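Local coordinates for protein VIN1 (Oscarella pearsei, PDB 6BFI) that probably binds actin filaments and may play a role in cell-cell adhesion, as a sponge homolog of vinculin, at residues Thr52-Val57 and Asn117-Leu122; Gln56-Met61 and Ala72-Ser77; Lys4-Thr9 and Cys125-Glu130. All coordinates share one frame; numbering follows the deposited sequence.

Contact 1: residues Thr52-Val57 and Asn117-Leu122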
# COMPACT_ATOMS: atom_id res chain seq x y z
N THR A 52 -36.41 14.87 14.89
CA THR A 52 -36.78 15.42 16.19
C THR A 52 -35.92 14.84 17.31
O THR A 52 -35.50 15.56 18.22
CB THR A 52 -38.26 15.17 16.47
OG1 THR A 52 -39.05 15.78 15.44
CG2 THR A 52 -38.67 15.75 17.82
N ASN A 53 -35.65 13.53 17.25
CA ASN A 53 -34.88 12.91 18.32
C ASN A 53 -33.40 13.27 18.22
O ASN A 53 -32.73 13.43 19.25
CB ASN A 53 -35.07 11.39 18.29
CG ASN A 53 -36.48 10.99 18.66
OD1 ASN A 53 -37.10 11.58 19.54
ND2 ASN A 53 -37.01 9.99 17.97
N LEU A 54 -32.87 13.41 17.01
CA LEU A 54 -31.50 13.90 16.87
C LEU A 54 -31.38 15.33 17.40
O LEU A 54 -30.40 15.67 18.07
CB LEU A 54 -31.05 13.81 15.41
CG LEU A 54 -29.55 13.96 15.16
CD1 LEU A 54 -28.76 12.93 15.96
CD2 LEU A 54 -29.24 13.82 13.67
N VAL A 55 -32.38 16.16 17.12
CA VAL A 55 -32.43 17.51 17.68
C VAL A 55 -32.54 17.45 19.20
O VAL A 55 -32.06 18.35 19.90
CB VAL A 55 -33.58 18.31 17.04
CG1 VAL A 55 -33.87 19.59 17.81
CG2 VAL A 55 -33.26 18.64 15.59
N GLN A 56 -33.16 16.40 19.73
CA GLN A 56 -33.28 16.26 21.18
C GLN A 56 -31.93 15.93 21.81
O GLN A 56 -31.49 16.61 22.75
CB GLN A 56 -34.31 15.18 21.52
CG GLN A 56 -35.07 15.41 22.81
CD GLN A 56 -36.12 16.50 22.70
OE1 GLN A 56 -36.41 17.00 21.61
NE2 GLN A 56 -36.71 16.89 23.83
N VAL A 57 -31.26 14.89 21.31
CA VAL A 57 -30.01 14.47 21.92
C VAL A 57 -28.92 15.50 21.67
O VAL A 57 -27.95 15.60 22.45
CB VAL A 57 -29.60 13.07 21.42
CG1 VAL A 57 -30.74 12.10 21.59
CG2 VAL A 57 -29.13 13.12 19.98
N ASN A 117 -28.48 16.88 4.60
CA ASN A 117 -27.42 17.85 4.88
C ASN A 117 -27.55 18.40 6.30
O ASN A 117 -26.55 18.60 6.99
CB ASN A 117 -27.46 18.98 3.85
CG ASN A 117 -27.03 18.53 2.47
OD1 ASN A 117 -26.29 17.55 2.33
ND2 ASN A 117 -27.48 19.24 1.45
N GLY A 118 -28.79 18.63 6.75
CA GLY A 118 -29.00 19.20 8.07
C GLY A 118 -28.59 18.26 9.19
O GLY A 118 -27.95 18.68 10.16
N MET A 119 -28.96 16.98 9.08
CA MET A 119 -28.47 16.00 10.05
C MET A 119 -26.95 15.93 10.03
O MET A 119 -26.30 15.88 11.09
CB MET A 119 -29.07 14.62 9.77
CG MET A 119 -30.50 14.45 10.28
SD MET A 119 -31.22 12.87 9.80
CE MET A 119 -31.73 12.23 11.40
N SER A 120 -26.36 15.94 8.83
CA SER A 120 -24.90 15.93 8.72
C SER A 120 -24.28 17.08 9.50
O SER A 120 -23.35 16.88 10.28
CB SER A 120 -24.48 16.00 7.25
OG SER A 120 -23.08 16.17 7.15
N ASP A 121 -24.78 18.30 9.30
CA ASP A 121 -24.22 19.45 10.01
C ASP A 121 -24.46 19.34 11.51
O ASP A 121 -23.57 19.68 12.31
CB ASP A 121 -24.81 20.75 9.47
CG ASP A 121 -24.50 20.96 8.00
OD1 ASP A 121 -23.47 20.44 7.53
OD2 ASP A 121 -25.29 21.66 7.32
N LEU A 122 -25.64 18.85 11.90
CA LEU A 122 -25.96 18.69 13.32
C LEU A 122 -24.94 17.80 14.02
O LEU A 122 -24.44 18.14 15.10
CB LEU A 122 -27.36 18.11 13.48
CG LEU A 122 -28.40 19.03 14.11
CD1 LEU A 122 -29.67 18.26 14.43
CD2 LEU A 122 -27.83 19.68 15.36

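Contact 2: residues Gln56-Met61 and Ala72-Ser77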
# COMPACT_ATOMS: atom_id res chain seq x y z
N GLN A 56 -33.16 16.40 19.73
CA GLN A 56 -33.28 16.26 21.18
C GLN A 56 -31.93 15.93 21.81
O GLN A 56 -31.49 16.61 22.75
CB GLN A 56 -34.31 15.18 21.52
CG GLN A 56 -35.07 15.41 22.81
CD GLN A 56 -36.12 16.50 22.70
OE1 GLN A 56 -36.41 17.00 21.61
NE2 GLN A 56 -36.71 16.89 23.83
N VAL A 57 -31.26 14.89 21.31
CA VAL A 57 -30.01 14.47 21.92
C VAL A 57 -28.92 15.50 21.67
O VAL A 57 -27.95 15.60 22.45
CB VAL A 57 -29.60 13.07 21.42
CG1 VAL A 57 -30.74 12.10 21.59
CG2 VAL A 57 -29.13 13.12 19.98
N ALA A 58 -29.03 16.29 20.60
CA ALA A 58 -28.07 17.35 20.37
C ALA A 58 -28.38 18.58 21.23
O ALA A 58 -27.46 19.20 21.79
CB ALA A 58 -28.04 17.72 18.89
N ALA A 59 -29.66 18.92 21.36
CA ALA A 59 -30.06 20.06 22.18
C ALA A 59 -29.83 19.82 23.66
O ALA A 59 -29.71 20.78 24.42
CB ALA A 59 -31.53 20.39 21.93
N SER A 60 -29.77 18.56 24.10
CA SER A 60 -29.43 18.26 25.48
C SER A 60 -27.97 18.55 25.81
O SER A 60 -27.59 18.46 26.98
CB SER A 60 -29.75 16.80 25.80
OG SER A 60 -28.99 15.92 25.00
N MET A 61 -27.15 18.89 24.81
CA MET A 61 -25.73 19.13 25.02
C MET A 61 -25.37 20.61 25.00
O MET A 61 -24.21 20.94 25.27
CB MET A 61 -24.91 18.40 23.95
CG MET A 61 -25.16 16.91 23.88
SD MET A 61 -24.06 16.10 22.72
CE MET A 61 -24.46 16.96 21.20
N ALA A 72 -22.64 28.01 20.06
CA ALA A 72 -23.01 29.03 19.09
C ALA A 72 -23.40 28.43 17.74
O ALA A 72 -24.29 28.95 17.06
CB ALA A 72 -21.87 30.03 18.90
N GLU A 73 -22.76 27.32 17.35
CA GLU A 73 -23.03 26.71 16.05
C GLU A 73 -24.21 25.75 16.08
O GLU A 73 -24.69 25.36 15.01
CB GLU A 73 -21.78 25.96 15.56
CG GLU A 73 -20.59 26.86 15.27
CD GLU A 73 -19.31 26.07 15.05
OE1 GLU A 73 -19.37 24.82 15.08
OE2 GLU A 73 -18.25 26.70 14.85
N LEU A 74 -24.68 25.35 17.26
CA LEU A 74 -25.76 24.36 17.32
C LEU A 74 -27.11 24.91 16.87
O LEU A 74 -27.77 24.27 16.02
CB LEU A 74 -25.83 23.77 18.73
CG LEU A 74 -26.82 22.63 19.01
CD1 LEU A 74 -26.47 21.41 18.19
CD2 LEU A 74 -26.82 22.30 20.50
N PRO A 75 -27.60 26.05 17.37
CA PRO A 75 -28.99 26.47 17.06
C PRO A 75 -29.26 26.62 15.57
O PRO A 75 -30.31 26.15 15.10
CB PRO A 75 -29.12 27.81 17.80
CG PRO A 75 -28.18 27.69 18.94
CD PRO A 75 -27.00 26.92 18.40
N PRO A 76 -28.39 27.28 14.79
CA PRO A 76 -28.71 27.42 13.36
C PRO A 76 -28.90 26.10 12.64
O PRO A 76 -29.85 25.95 11.85
CB PRO A 76 -27.50 28.19 12.80
CG PRO A 76 -26.98 28.94 13.96
CD PRO A 76 -27.14 28.01 15.12
N SER A 77 -28.04 25.11 12.91
CA SER A 77 -28.21 23.80 12.29
C SER A 77 -29.48 23.12 12.78
O SER A 77 -30.19 22.46 11.99
CB SER A 77 -26.98 22.93 12.54
OG SER A 77 -26.70 22.83 13.93

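Contact 3: residues Lys4-Thr9 and Cys125-Glu130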
# COMPACT_ATOMS: atom_id res chain seq x y z
N LYS A 4 -21.28 14.57 5.39
CA LYS A 4 -20.10 13.90 5.89
C LYS A 4 -20.44 12.48 6.32
O LYS A 4 -21.55 12.20 6.80
CB LYS A 4 -19.48 14.66 7.07
CG LYS A 4 -19.02 16.07 6.73
CD LYS A 4 -17.87 16.05 5.74
CE LYS A 4 -17.37 17.45 5.45
NZ LYS A 4 -16.18 17.44 4.55
N PHE A 5 -19.47 11.57 6.14
CA PHE A 5 -19.61 10.20 6.62
C PHE A 5 -18.26 9.62 7.05
O PHE A 5 -18.03 8.42 6.90
CB PHE A 5 -20.25 9.29 5.57
CG PHE A 5 -20.30 9.89 4.19
CD1 PHE A 5 -19.15 10.01 3.43
CD2 PHE A 5 -21.50 10.32 3.66
CE1 PHE A 5 -19.20 10.56 2.16
CE2 PHE A 5 -21.56 10.87 2.39
CZ PHE A 5 -20.41 10.99 1.64
N HIS A 6 -17.37 10.46 7.58
CA HIS A 6 -16.06 10.02 8.06
C HIS A 6 -16.13 9.36 9.43
O HIS A 6 -15.08 8.97 9.96
CB HIS A 6 -15.10 11.22 8.11
CG HIS A 6 -15.60 12.36 8.94
ND1 HIS A 6 -15.11 12.62 10.20
CD2 HIS A 6 -16.54 13.30 8.70
CE1 HIS A 6 -15.73 13.68 10.70
NE2 HIS A 6 -16.60 14.11 9.80
N THR A 7 -17.32 9.22 9.99
CA THR A 7 -17.52 8.72 11.34
C THR A 7 -18.62 7.66 11.33
O THR A 7 -19.62 7.81 10.63
CB THR A 7 -17.87 9.88 12.29
OG1 THR A 7 -16.66 10.48 12.79
CG2 THR A 7 -18.72 9.42 13.46
N LYS A 8 -18.41 6.58 12.10
CA LYS A 8 -19.39 5.51 12.16
C LYS A 8 -20.75 6.00 12.65
O LYS A 8 -21.78 5.46 12.25
CB LYS A 8 -18.88 4.38 13.05
CG LYS A 8 -17.68 3.64 12.49
CD LYS A 8 -17.14 2.62 13.48
CE LYS A 8 -15.98 1.84 12.89
NZ LYS A 8 -15.46 0.82 13.85
N THR A 9 -20.77 7.00 13.53
CA THR A 9 -22.03 7.60 13.94
C THR A 9 -22.69 8.35 12.79
O THR A 9 -23.90 8.25 12.58
CB THR A 9 -21.81 8.53 15.13
OG1 THR A 9 -21.30 7.77 16.24
CG2 THR A 9 -23.11 9.20 15.54
N CYS A 125 -21.10 19.70 13.94
CA CYS A 125 -20.62 20.67 14.92
C CYS A 125 -20.12 19.98 16.18
O CYS A 125 -19.11 20.39 16.77
CB CYS A 125 -21.71 21.70 15.24
SG CYS A 125 -23.32 21.04 15.73
N ALA A 126 -20.78 18.89 16.59
CA ALA A 126 -20.28 18.08 17.69
C ALA A 126 -18.94 17.44 17.34
O ALA A 126 -17.99 17.48 18.13
CB ALA A 126 -21.31 17.01 18.06
N ASP A 127 -18.85 16.84 16.15
CA ASP A 127 -17.58 16.23 15.73
C ASP A 127 -16.46 17.26 15.70
O ASP A 127 -15.32 16.96 16.09
CB ASP A 127 -17.75 15.57 14.36
CG ASP A 127 -16.51 14.79 13.94
OD1 ASP A 127 -16.43 13.59 14.27
OD2 ASP A 127 -15.62 15.37 13.28
N ARG A 128 -16.75 18.48 15.24
CA ARG A 128 -15.75 19.54 15.24
C ARG A 128 -15.35 19.92 16.66
O ARG A 128 -14.18 20.23 16.92
CB ARG A 128 -16.27 20.76 14.48
CG ARG A 128 -16.16 20.65 12.97
CD ARG A 128 -16.66 21.92 12.30
NE ARG A 128 -18.08 22.13 12.54
CZ ARG A 128 -18.74 23.23 12.19
NH1 ARG A 128 -18.09 24.23 11.60
NH2 ARG A 128 -20.03 23.34 12.44
N SER A 129 -16.31 19.92 17.59
CA SER A 129 -15.98 20.16 18.99
C SER A 129 -14.99 19.12 19.50
O SER A 129 -13.95 19.46 20.09
CB SER A 129 -17.26 20.17 19.83
OG SER A 129 -16.98 20.44 21.19
N GLU A 130 -15.29 17.84 19.26
CA GLU A 130 -14.39 16.78 19.72
C GLU A 130 -13.00 16.93 19.11
O GLU A 130 -11.99 16.86 19.82
CB GLU A 130 -14.98 15.41 19.37
CG GLU A 130 -16.41 15.19 19.85
CD GLU A 130 -16.53 15.11 21.36
OE1 GLU A 130 -15.50 14.86 22.03
OE2 GLU A 130 -17.65 15.29 21.87

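Contact 1: residues Thr52-Val57 and Asn117-Leu122
Leu54 and Met119 form the larger of two apolar meetings between segments 52-57 and 117-122. Leu54 CD2 lies 3.7 Å from Met119 CG, and the same methyl is 3.7 Å from Met119 CE. Met119 reaches it on both sides of its sulfur because the chain, extended at chi2, bends at chi3 (126°) and curls its terminal methyl back around Leu54 CD2. Leu54 in turn is aimed inward by a first torsion of -165°, which sets CG opposite the backbone N.

The second meeting is of methyl with methyl: Val55 CG2 approaches Leu122 CD1 to 3.8 Å, the two side chains lying nearly at right angles. Leu122 CD1 also comes within 4.4 Å of Leu54 CG, bridging the two pairs. No polar link joins the segments, and they bury 184 Å² in all, a modest area that fits the geometry of the backbones: the helix axes stay 11.0 Å apart and run almost parallel, at 16°.

That spacing and shared direction are those of diagonal partners in an up-and-down helical bundle. Helices 8-32 and 68-97 complete the packing between them: Val13 touches both Leu54 and Met119, while Gln82 packs on Val55, and Leu74, Ser77 and Val81 pack on Leu122 of helix 102-145.

Contact 2: residues Gln56-Met61 and Ala72-Ser77
The flat group that receives the partner is the peptide of Ala58, and Leu74 lies over one of its faces. Leu74 CD2 is 3.4 Å from Ala58 O and stands well out of the peptide plane, so the methyl rests on the oxygen end of the amide. The other face is used within the same segment, where Met61 N bonds to Ala58 O at 3.1 Å. The oxygen thus keeps a polar partner on the side turned from the leucine. Two further carbonyls accept serine hydroxyls locally. Ser60 OG donates to Val57 O at 2.8 Å from above that carbonyl plane, 50° out of it, whereas Ser77 OG donates to Leu74 O, also at 2.8 Å, with a tilt of 28°.

The remaining contact is apolar. Leu74 has its CG anti to the backbone N (chi1 -176°), and its two methyls divide the work: CD2 takes the peptide, while CD1 meets Ala58 CB at 4.1 Å. Ala59 adds a looser touch, its CA 4.3 Å from Leu74 CD2. One leucine therefore packs against the carbonyl and CB of Ala58 and, more loosely, the CA of Ala59, and the interface buries 113 Å². Just past Leu74, the nitrogens of Pro75 and Pro76 have no bond to the preceding turn, and helix 68-97 is kinked there.

Leu122 of helix 102-145 also packs on Ala58. The two segments run in opposite directions and are joined by a short connection, an antiparallel helical hairpin such as links successive helices in the bundles of the vinculin family.

Contact 3: residues Lys4-Thr9 and Cys125-Glu130
Asp127 OD1 is held by two groups: Thr7 OG1 donates a weak hydrogen bond to it at 3.5 Å, and Arg178, outside both segments, forms a salt bridge to it through NH2. This is the N-terminal edge of a helical bundle, where the lead-in to helix 8-32 lies against the middle of helix 102-145. Thr7 holds the N-cap position of the former, yet its hydroxyl makes no capping bond.

The other carboxylate oxygen meets His6. Asp127 OD2 lies in the ring plane at its edge, 3.1 Å from His6 CE1, while His6 NE2 stands 3.8 Å away, too far for a bond. The approach is thus carbon-to-oxygen, and the negative charge would be expected to favour the polarised CE1 edge. Asp127 reaches outward from its helix because CG is anti to the backbone N (chi1 -174°). An alanine in its place would probably leave Arg178 without its countercharge, Thr7 OG1 without its weak acceptor and the His6 edge without the oxygen that meets it.

Backbone bonds of His6 with Thr183 and of Lys8 with Glu181 also hold the lead-in. Only 89 Å² is buried between the segments. Carboxylate and imidazole stand nearly perpendicular, their planes 82° apart, with Asp127 CG 3.5 Å from His6 CE1.

How the contacts relate
From the N terminus, segment 4-9 leads into helix 8-32 and meets 125-130, so contact 3 closes the longest loop and encloses the other two. Helix 41-59 then supplies the first segments of both contacts 1 and 2, which share Gln56 and Val57. Contact 2 closes first, a short turn onto helix 68-97; contact 1 closes later, on helix 102-145. No loop crosses another. The three are joined physically as well: Leu74 CD1 of contact 2 packs on Cys125 SG of contact 3, Glu73 of contact 2 bridges to Arg128 of contact 3, and Ser120 of contact 1 probably bonds to Lys4 N of contact 3. Together they tie all four N-terminal helices into one bundle end.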